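Local coordinates for Lin2004 protein (PDB 2HUJ) that is of unknown function but folds as a four-helical bundle and represents a bacterial protein family not yet assigned an activity, at residues R65-F70 against Q93-V98; L31-N36 against Q99-S104; P84-L89 against T127-F132. All coordinates share one frame; numbering follows the deposited sequence.

Contact 1 (R65-F70 against Q93-V98)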
loop_
_atom_site.group_PDB
_atom_site.type_symbol
_atom_site.label_atom_id
_atom_site.label_comp_id
_atom_site.label_asym_id
_atom_site.label_seq_id
_atom_site.Cartn_x
_atom_site.Cartn_y
_atom_site.Cartn_z
ATOM N N ARG A 65 0.981 7.241 -6.794
ATOM C CA ARG A 65 0.346 6.708 -8.019
ATOM C C ARG A 65 -0.303 5.350 -7.714
ATOM O O ARG A 65 -1.443 5.121 -8.086
ATOM C CB ARG A 65 1.375 6.574 -9.156
ATOM C CG ARG A 65 0.814 5.928 -10.440
ATOM C CD ARG A 65 1.931 5.429 -11.388
ATOM N NE ARG A 65 2.510 4.147 -10.961
ATOM C CZ ARG A 65 2.069 2.940 -11.331
ATOM N NH1 ARG A 65 1.021 2.797 -12.138
ATOM N NH2 ARG A 65 2.685 1.855 -10.882
ATOM N N CYS A 66 0.420 4.471 -7.006
ATOM C CA CYS A 66 -0.106 3.172 -6.647
ATOM C C CYS A 66 -1.353 3.346 -5.798
ATOM O O CYS A 66 -2.361 2.643 -6.023
ATOM C CB CYS A 66 0.926 2.300 -5.894
ATOM S SG CYS A 66 2.352 1.794 -6.900
ATOM N N ALA A 67 -1.299 4.244 -4.815
ATOM C CA ALA A 67 -2.426 4.392 -3.880
ATOM C C ALA A 67 -3.633 4.962 -4.581
ATOM O O ALA A 67 -4.758 4.465 -4.426
ATOM C CB ALA A 67 -2.046 5.259 -2.681
ATOM N N ASP A 68 -3.419 5.995 -5.394
ATOM C CA ASP A 68 -4.522 6.660 -6.091
ATOM C C ASP A 68 -5.190 5.712 -7.096
ATOM O O ASP A 68 -6.409 5.691 -7.206
ATOM C CB ASP A 68 -4.032 7.907 -6.849
ATOM C CG ASP A 68 -3.636 9.094 -5.926
ATOM O OD1 ASP A 68 -3.932 9.116 -4.726
ATOM O OD2 ASP A 68 -3.016 10.032 -6.473
ATOM N N ASP A 69 -4.377 4.939 -7.829
ATOM C CA ASP A 69 -4.861 3.971 -8.799
ATOM C C ASP A 69 -5.718 2.926 -8.087
ATOM O O ASP A 69 -6.797 2.567 -8.555
ATOM C CB ASP A 69 -3.683 3.275 -9.491
ATOM C CG ASP A 69 -3.042 4.116 -10.590
ATOM O OD1 ASP A 69 -3.417 5.301 -10.762
ATOM O OD2 ASP A 69 -2.118 3.580 -11.249
ATOM N N PHE A 70 -5.253 2.465 -6.926
ATOM C CA PHE A 70 -6.030 1.510 -6.151
ATOM C C PHE A 70 -7.364 2.090 -5.701
ATOM O O PHE A 70 -8.415 1.481 -5.904
ATOM C CB PHE A 70 -5.224 1.025 -4.952
ATOM C CG PHE A 70 -6.017 0.238 -3.945
ATOM C CD1 PHE A 70 -6.295 -1.149 -4.122
ATOM C CD2 PHE A 70 -6.461 0.849 -2.781
ATOM C CE1 PHE A 70 -6.989 -1.850 -3.157
ATOM C CE2 PHE A 70 -7.163 0.151 -1.829
ATOM C CZ PHE A 70 -7.446 -1.189 -2.009
ATOM N N GLN A 93 -7.181 4.603 4.952
ATOM C CA GLN A 93 -6.133 4.578 5.965
ATOM C C GLN A 93 -4.997 3.655 5.553
ATOM O O GLN A 93 -3.819 4.010 5.745
ATOM C CB GLN A 93 -6.688 4.267 7.369
ATOM C CG GLN A 93 -7.556 5.370 7.886
ATOM C CD GLN A 93 -8.121 5.052 9.221
ATOM O OE1 GLN A 93 -8.451 3.920 9.503
ATOM N NE2 GLN A 93 -8.268 6.037 10.031
ATOM N N ALA A 94 -5.326 2.521 4.944
ATOM C CA ALA A 94 -4.316 1.605 4.413
ATOM C C ALA A 94 -3.420 2.335 3.410
ATOM O O ALA A 94 -2.169 2.212 3.450
ATOM C CB ALA A 94 -4.966 0.380 3.787
ATOM N N CYS A 95 -4.035 3.162 2.565
ATOM C CA CYS A 95 -3.312 3.979 1.577
ATOM C C CYS A 95 -2.496 5.115 2.199
ATOM O O CYS A 95 -1.362 5.362 1.806
ATOM C CB CYS A 95 -4.293 4.534 0.537
ATOM S SG CYS A 95 -4.940 3.200 -0.542
ATOM N N ASP A 96 -3.078 5.804 3.173
ATOM C CA ASP A 96 -2.349 6.837 3.915
ATOM C C ASP A 96 -1.070 6.253 4.477
ATOM O O ASP A 96 0.009 6.898 4.424
ATOM C CB ASP A 96 -3.159 7.393 5.075
ATOM C CG ASP A 96 -4.344 8.226 4.654
ATOM O OD1 ASP A 96 -4.392 8.720 3.499
ATOM O OD2 ASP A 96 -5.245 8.388 5.517
ATOM N N ASN A 97 -1.161 5.036 5.018
ATOM C CA ASN A 97 0.013 4.386 5.622
ATOM C C ASN A 97 1.143 4.214 4.629
ATOM O O ASN A 97 2.313 4.327 4.971
ATOM C CB ASN A 97 -0.337 2.991 6.161
ATOM C CG ASN A 97 -1.321 3.020 7.319
ATOM O OD1 ASN A 97 -1.505 4.048 7.960
ATOM N ND2 ASN A 97 -1.985 1.894 7.574
ATOM N N VAL A 98 0.788 3.839 3.402
ATOM C CA VAL A 98 1.786 3.624 2.363
ATOM C C VAL A 98 2.519 4.922 2.049
ATOM O O VAL A 98 3.728 4.922 1.857
ATOM C CB VAL A 98 1.143 3.078 1.106
ATOM C CG1 VAL A 98 2.172 2.953 -0.026
ATOM C CG2 VAL A 98 0.541 1.687 1.370
#
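Phe70 and Cys95 meet because their first torsions aim the ring and the sulfur at one another: Phe70 holds CG anti to its own backbone N (chi1 169°), while Cys95 turns SG anti to its carbonyl carbon (chi1 -70°). The sulfur arrives next to one ortho corner of the ring, with Cys95 SG 3.6 Å from Phe70 CD2 and 4.0 Å from Phe70 CE2. Measured from the ring centroid, Cys95 SG stands at 4.8 Å and 68° off the normal, an oblique sulfur-aromatic contact. One turn earlier on helix 52-81, Ala67 supplies the second point of touch, its CB lying 4.0 Å from Cys95 CB. The smallness of both side chains is matched by the backbones, since Ala67 CA and Cys95 CA come within 5.5 Å, the nearest approach of the two segments. Cys95 is therefore shared, CB packing on the alanine methyl and SG reaching on to the aromatic ring. Elsewhere Phe70 also touches Thr26 and Leu29 of helix 16-45 and Leu126 of helix 112-137, which places its ring where all four helices converge. Between these two segments the attraction is van der Waals, probably with a dispersion term from the polarisable sulfur and ring, so the helix pair is held here by close fit of buried apolar groups rather than by directed polar bonds.

Contact 2 (L31-N36 against Q99-S104)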
loop_
_atom_site.group_PDB
_atom_site.type_symbol
_atom_site.label_atom_id
_atom_site.label_comp_id
_atom_site.label_asym_id
_atom_site.label_seq_id
_atom_site.Cartn_x
_atom_site.Cartn_y
_atom_site.Cartn_z
ATOM N N LEU A 31 2.938 -4.560 -3.188
ATOM C CA LEU A 31 4.348 -4.508 -3.548
ATOM C C LEU A 31 5.021 -3.198 -3.126
ATOM O O LEU A 31 6.157 -3.202 -2.603
ATOM C CB LEU A 31 4.522 -4.740 -5.065
ATOM C CG LEU A 31 5.931 -5.088 -5.520
ATOM C CD1 LEU A 31 6.306 -6.507 -5.005
ATOM C CD2 LEU A 31 6.077 -5.023 -7.040
ATOM N N GLN A 32 4.324 -2.082 -3.322
ATOM C CA GLN A 32 4.830 -0.804 -2.843
ATOM C C GLN A 32 5.067 -0.832 -1.342
ATOM O O GLN A 32 6.078 -0.315 -0.845
ATOM C CB GLN A 32 3.891 0.345 -3.219
ATOM C CG GLN A 32 4.371 1.719 -2.754
ATOM C CD GLN A 32 5.693 2.149 -3.395
ATOM O OE1 GLN A 32 5.768 2.218 -4.598
ATOM N NE2 GLN A 32 6.742 2.423 -2.580
ATOM N N ASN A 33 4.103 -1.381 -0.627
ATOM C CA ASN A 33 4.172 -1.452 0.835
ATOM C C ASN A 33 5.439 -2.224 1.240
ATOM O O ASN A 33 6.175 -1.802 2.141
ATOM C CB ASN A 33 2.892 -2.091 1.361
ATOM C CG ASN A 33 2.797 -2.028 2.888
ATOM O OD1 ASN A 33 3.018 -0.954 3.480
ATOM N ND2 ASN A 33 2.494 -3.144 3.515
ATOM N N GLU A 34 5.691 -3.341 0.552
ATOM C CA GLU A 34 6.906 -4.138 0.747
ATOM C C GLU A 34 8.184 -3.360 0.438
ATOM O O GLU A 34 9.147 -3.462 1.168
ATOM C CB GLU A 34 6.888 -5.423 -0.100
ATOM C CG GLU A 34 5.819 -6.404 0.199
ATOM C CD GLU A 34 5.828 -6.922 1.628
ATOM O OE1 GLU A 34 6.884 -6.909 2.289
ATOM O OE2 GLU A 34 4.754 -7.375 2.067
ATOM N N LYS A 35 8.172 -2.575 -0.638
ATOM C CA LYS A 35 9.303 -1.739 -1.011
ATOM C C LYS A 35 9.623 -0.760 0.111
ATOM O O LYS A 35 10.809 -0.589 0.451
ATOM C CB LYS A 35 9.033 -0.951 -2.288
ATOM C CG LYS A 35 9.022 -1.730 -3.569
ATOM C CD LYS A 35 8.836 -0.749 -4.734
ATOM C CE LYS A 35 8.572 -1.427 -6.060
ATOM N NZ LYS A 35 8.357 -0.385 -7.133
ATOM N N ASN A 36 8.587 -0.153 0.698
ATOM C CA ASN A 36 8.786 0.798 1.801
ATOM C C ASN A 36 9.504 0.136 2.945
ATOM O O ASN A 36 10.457 0.678 3.526
ATOM C CB ASN A 36 7.448 1.337 2.317
ATOM C CG ASN A 36 6.680 2.186 1.283
ATOM O OD1 ASN A 36 7.142 2.450 0.169
ATOM N ND2 ASN A 36 5.481 2.605 1.691
ATOM N N GLN A 99 1.807 6.047 2.027
ATOM C CA GLN A 99 2.474 7.314 1.758
ATOM C C GLN A 99 3.400 7.692 2.929
ATOM O O GLN A 99 4.551 8.103 2.712
ATOM C CB GLN A 99 1.481 8.437 1.468
ATOM C CG GLN A 99 2.182 9.810 1.323
ATOM C CD GLN A 99 1.339 10.849 0.617
ATOM O OE1 GLN A 99 0.853 10.610 -0.488
ATOM N NE2 GLN A 99 1.129 12.001 1.270
HETATM N N MSE A 100 2.915 7.555 4.166
HETATM C CA MSE A 100 3.710 7.884 5.341
HETATM C C MSE A 100 5.004 7.069 5.423
HETATM O O MSE A 100 6.088 7.614 5.706
HETATM C CB MSE A 100 2.928 7.639 6.624
HETATM C CG MSE A 100 1.821 8.569 6.871
HETATM SE SE MSE A 100 0.907 7.753 8.509
HETATM C CE MSE A 100 -0.415 7.486 7.813
ATOM N N THR A 101 4.879 5.769 5.234
ATOM C CA THR A 101 6.024 4.860 5.293
ATOM C C THR A 101 6.977 5.043 4.096
ATOM O O THR A 101 8.190 4.850 4.236
ATOM C CB THR A 101 5.606 3.388 5.471
ATOM O OG1 THR A 101 4.698 2.974 4.449
ATOM C CG2 THR A 101 4.980 3.169 6.870
ATOM N N ALA A 102 6.459 5.484 2.960
ATOM C CA ALA A 102 7.346 5.794 1.833
ATOM C C ALA A 102 8.288 6.930 2.147
ATOM O O ALA A 102 9.492 6.876 1.822
ATOM C CB ALA A 102 6.519 6.105 0.600
ATOM N N VAL A 103 7.768 7.947 2.817
ATOM C CA VAL A 103 8.620 9.068 3.276
ATOM C C VAL A 103 9.569 8.651 4.414
ATOM O O VAL A 103 10.761 8.908 4.361
ATOM C CB VAL A 103 7.756 10.242 3.709
ATOM C CG1 VAL A 103 8.602 11.349 4.252
ATOM C CG2 VAL A 103 6.899 10.710 2.548
ATOM N N SER A 104 9.041 7.943 5.418
ATOM C CA SER A 104 9.840 7.501 6.580
ATOM C C SER A 104 10.920 6.476 6.231
ATOM O O SER A 104 11.910 6.374 6.943
ATOM C CB SER A 104 8.909 6.907 7.641
ATOM O OG SER A 104 8.070 7.922 8.159
HETATM O O HOH W 1 5.588 0.008 4.693
#
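Within the four-helical bundle this contact joins helices 16-45 and 88-104, whose local axes run in roughly the same direction, 31° apart, and approach to 9.2 Å. A buried polar cluster built on Asn36 and Thr101 lies between them. The amide nitrogen Asn36 ND2 donates to Thr101 OG1 over 2.9 Å, with an N-H...O angle of 148° and the hydroxyl oxygen tilted out of the amide plane. The two side chains cross at about a right angle. Thr101 directs OG1 between its backbone N and carbonyl carbon (chi1 55°), a placement that also allows its hydrogen bond with the carbonyl of Asn97 one turn earlier. On the other end of the Asn36 amide, Gln32 NE2 donates to Asn36 OD1 at 2.8 Å; the acceptor lies in the Gln32 amide plane, whereas the donor is tilted from the Asn36 carbonyl plane. The same OD1 rests against the methyl of Ala102, 3.7 Å from its CB. A water extends the network, donating to Asn33 OD1 at 3.0 Å and to Thr101 OG1 at 3.1 Å, while Asn33 ND2 is bound to the carbonyl of Tyr119 on helix 112-137. The orientation of the Asn36 amide is consistent with ND2 facing Thr101 OG1 and, weakly, the Val98 carbonyl, and OD1 facing Gln32 NE2. Asn36 OD1 and ND2, Thr101 OG1 and Asn33 OD1 thus all have partners, some of them backbone carbonyls outside the two segments.

Contact 3 (P84-L89 against T127-F132)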
loop_
_atom_site.group_PDB
_atom_site.type_symbol
_atom_site.label_atom_id
_atom_site.label_comp_id
_atom_site.label_asym_id
_atom_site.label_seq_id
_atom_site.Cartn_x
_atom_site.Cartn_y
_atom_site.Cartn_z
ATOM N N PRO A 84 -17.369 -8.244 3.154
ATOM C CA PRO A 84 -17.521 -8.352 4.605
ATOM C C PRO A 84 -16.496 -7.574 5.433
ATOM O O PRO A 84 -15.298 -7.614 5.145
ATOM C CB PRO A 84 -17.388 -9.852 4.855
ATOM C CG PRO A 84 -17.781 -10.493 3.518
ATOM C CD PRO A 84 -17.233 -9.557 2.499
ATOM N N TYR A 85 -17.001 -6.846 6.426
ATOM C CA TYR A 85 -16.192 -6.168 7.439
ATOM C C TYR A 85 -15.218 -5.143 6.847
ATOM O O TYR A 85 -14.151 -4.898 7.397
ATOM C CB TYR A 85 -15.392 -7.171 8.296
ATOM C CG TYR A 85 -16.207 -8.306 8.870
ATOM C CD1 TYR A 85 -17.160 -8.077 9.870
ATOM C CD2 TYR A 85 -16.016 -9.615 8.426
ATOM C CE1 TYR A 85 -17.910 -9.116 10.412
ATOM C CE2 TYR A 85 -16.758 -10.667 8.954
ATOM C CZ TYR A 85 -17.703 -10.421 9.939
ATOM O OH TYR A 85 -18.432 -11.461 10.472
ATOM N N LEU A 86 -15.585 -4.522 5.733
ATOM C CA LEU A 86 -14.648 -3.602 5.074
ATOM C C LEU A 86 -15.368 -2.433 4.449
ATOM O O LEU A 86 -16.388 -2.619 3.762
ATOM C CB LEU A 86 -13.861 -4.300 3.989
ATOM C CG LEU A 86 -12.744 -3.523 3.295
ATOM C CD1 LEU A 86 -11.616 -3.137 4.228
ATOM C CD2 LEU A 86 -12.207 -4.404 2.193
ATOM N N GLY A 87 -14.843 -1.243 4.731
ATOM C CA GLY A 87 -15.386 -0.013 4.179
ATOM C C GLY A 87 -14.349 0.985 3.702
ATOM O O GLY A 87 -13.145 0.727 3.658
ATOM N N GLU A 88 -14.844 2.174 3.367
ATOM C CA GLU A 88 -14.044 3.198 2.726
ATOM C C GLU A 88 -12.887 3.714 3.590
ATOM O O GLU A 88 -11.775 3.846 3.117
ATOM C CB GLU A 88 -14.958 4.377 2.362
ATOM C CG GLU A 88 -14.260 5.474 1.718
ATOM C CD GLU A 88 -15.154 6.471 0.976
ATOM O OE1 GLU A 88 -16.327 6.169 0.647
ATOM O OE2 GLU A 88 -14.639 7.575 0.754
ATOM N N LEU A 89 -13.179 4.054 4.842
ATOM C CA LEU A 89 -12.164 4.635 5.726
ATOM C C LEU A 89 -11.011 3.659 5.909
ATOM O O LEU A 89 -9.868 4.043 5.850
ATOM C CB LEU A 89 -12.740 5.068 7.065
ATOM C CG LEU A 89 -11.718 5.759 7.981
ATOM C CD1 LEU A 89 -11.073 7.012 7.380
ATOM C CD2 LEU A 89 -12.359 6.071 9.315
ATOM N N THR A 127 -4.102 -7.617 1.783
ATOM C CA THR A 127 -4.114 -9.061 1.540
ATOM C C THR A 127 -5.551 -9.598 1.661
ATOM O O THR A 127 -5.935 -10.491 0.922
ATOM C CB THR A 127 -3.123 -9.859 2.416
ATOM O OG1 THR A 127 -3.416 -9.673 3.802
ATOM C CG2 THR A 127 -1.722 -9.469 2.154
ATOM N N ARG A 128 -6.351 -9.018 2.555
ATOM C CA ARG A 128 -7.742 -9.443 2.705
ATOM C C ARG A 128 -8.484 -9.158 1.387
ATOM O O ARG A 128 -9.228 -10.009 0.902
ATOM C CB ARG A 128 -8.401 -8.784 3.909
ATOM C CG ARG A 128 -9.922 -8.987 4.009
ATOM C CD ARG A 128 -10.451 -8.618 5.407
ATOM N NE ARG A 128 -10.134 -9.633 6.409
ATOM N N VAL A 129 -8.235 -7.984 0.796
ATOM C CA VAL A 129 -8.852 -7.592 -0.467
ATOM C C VAL A 129 -8.389 -8.527 -1.608
ATOM O O VAL A 129 -9.188 -9.050 -2.368
ATOM C CB VAL A 129 -8.517 -6.132 -0.836
ATOM C CG1 VAL A 129 -8.990 -5.797 -2.245
ATOM C CG2 VAL A 129 -9.154 -5.151 0.150
ATOM N N ARG A 130 -7.086 -8.739 -1.687
ATOM C CA ARG A 130 -6.514 -9.606 -2.691
ATOM C C ARG A 130 -7.106 -11.003 -2.624
ATOM O O ARG A 130 -7.524 -11.574 -3.642
ATOM C CB ARG A 130 -5.030 -9.706 -2.493
ATOM C CG ARG A 130 -4.319 -10.546 -3.557
ATOM C CD ARG A 130 -2.897 -10.851 -3.112
ATOM N NE ARG A 130 -2.909 -11.754 -1.968
ATOM C CZ ARG A 130 -1.853 -12.050 -1.213
ATOM N NH1 ARG A 130 -0.672 -11.498 -1.456
ATOM N NH2 ARG A 130 -1.983 -12.900 -0.197
ATOM N N ASP A 131 -7.105 -11.561 -1.422
ATOM C CA ASP A 131 -7.555 -12.938 -1.240
ATOM C C ASP A 131 -9.045 -13.071 -1.588
ATOM O O ASP A 131 -9.470 -14.053 -2.201
ATOM C CB ASP A 131 -7.262 -13.401 0.192
ATOM C CG ASP A 131 -5.775 -13.585 0.469
ATOM O OD1 ASP A 131 -4.957 -13.557 -0.478
ATOM O OD2 ASP A 131 -5.406 -13.737 1.663
ATOM N N PHE A 132 -9.831 -12.072 -1.221
ATOM C CA PHE A 132 -11.268 -12.052 -1.520
ATOM C C PHE A 132 -11.511 -12.058 -3.025
ATOM O O PHE A 132 -12.341 -12.808 -3.553
ATOM C CB PHE A 132 -11.890 -10.799 -0.909
ATOM C CG PHE A 132 -13.357 -10.611 -1.228
ATOM C CD1 PHE A 132 -13.757 -9.950 -2.381
ATOM C CD2 PHE A 132 -14.335 -11.076 -0.356
ATOM C CE1 PHE A 132 -15.103 -9.781 -2.673
ATOM C CE2 PHE A 132 -15.682 -10.898 -0.637
ATOM C CZ PHE A 132 -16.065 -10.264 -1.793
#
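Val129 and Phe132, three residues apart on segment 127-132 of helix 112-137, receive Leu86 and Pro84 from the connection that leads into helix 88-104. Taken in order, Thr127 comes first, its CG2 lying over a face of the Arg130 guanidinium, 4.0 Å above the plane and offset toward its rim. Arg128 points its CB toward the connection and its side chain shields part of it, though the nearest approach is 5.0 Å and the guanidinium end is not modelled. Val129 follows with the more buried touch. Its CG2, anti to the carbonyl carbon while CG1 takes the place anti to N (chi1 172°), meets Leu86 CD2 at 3.7 Å, the two side chains crossing at about a right angle. Leu86 and Val129 both also pack on Trp77 of helix 52-81 and on Leu91, so their methyl contact belongs to a wider apolar patch among three helices. Next, Arg130 and Asp131 form a salt bridge along the helix itself. Arg130 grips the carboxylate side-on, NE and NH2 each 3.1 Å from Asp131 OD1, and this one oxygen lies in the guanidinium plane. Phe132 ends the segment: its CB points toward the connection, and with CG anti to the backbone N (chi1 176°) its CE2 reaches Pro84 CD at 3.7 Å, the proline approaching obliquely. The backbones stay well apart, the nearest CA pair being Leu86 and Val129 at 9.0 Å, so side chains bridge the gap. Across the segments the chemistry is apolar, one methyl-methyl touch and one proline methylene against an aromatic ring, consistent with the connection being held mainly by dispersion and partial burial of hydrocarbon, with the charged pair confined to the helix.

Overall arrangement
All three contacts use helix 88-104 or the connection leading into it, each against a different partner: helix 52-81 in contact 1, helix 16-45 in contact 2 and helix 112-137 in contact 3. Contacts 1 and 2 are buried, their centres 5 and 7 Å from the centre of the chain, and they touch where Val98 meets Gln32 and Asn36. Contact 3 lies 13 Å out, only partly buried, and does not touch the others beyond adjoining contact 1 in sequence. Chemistry differs even within the core: contact 1 is apolar with a sulfur-ring touch, contact 2 polar, with one bridging water, while peripheral contact 3 relies on hydrocarbon packing.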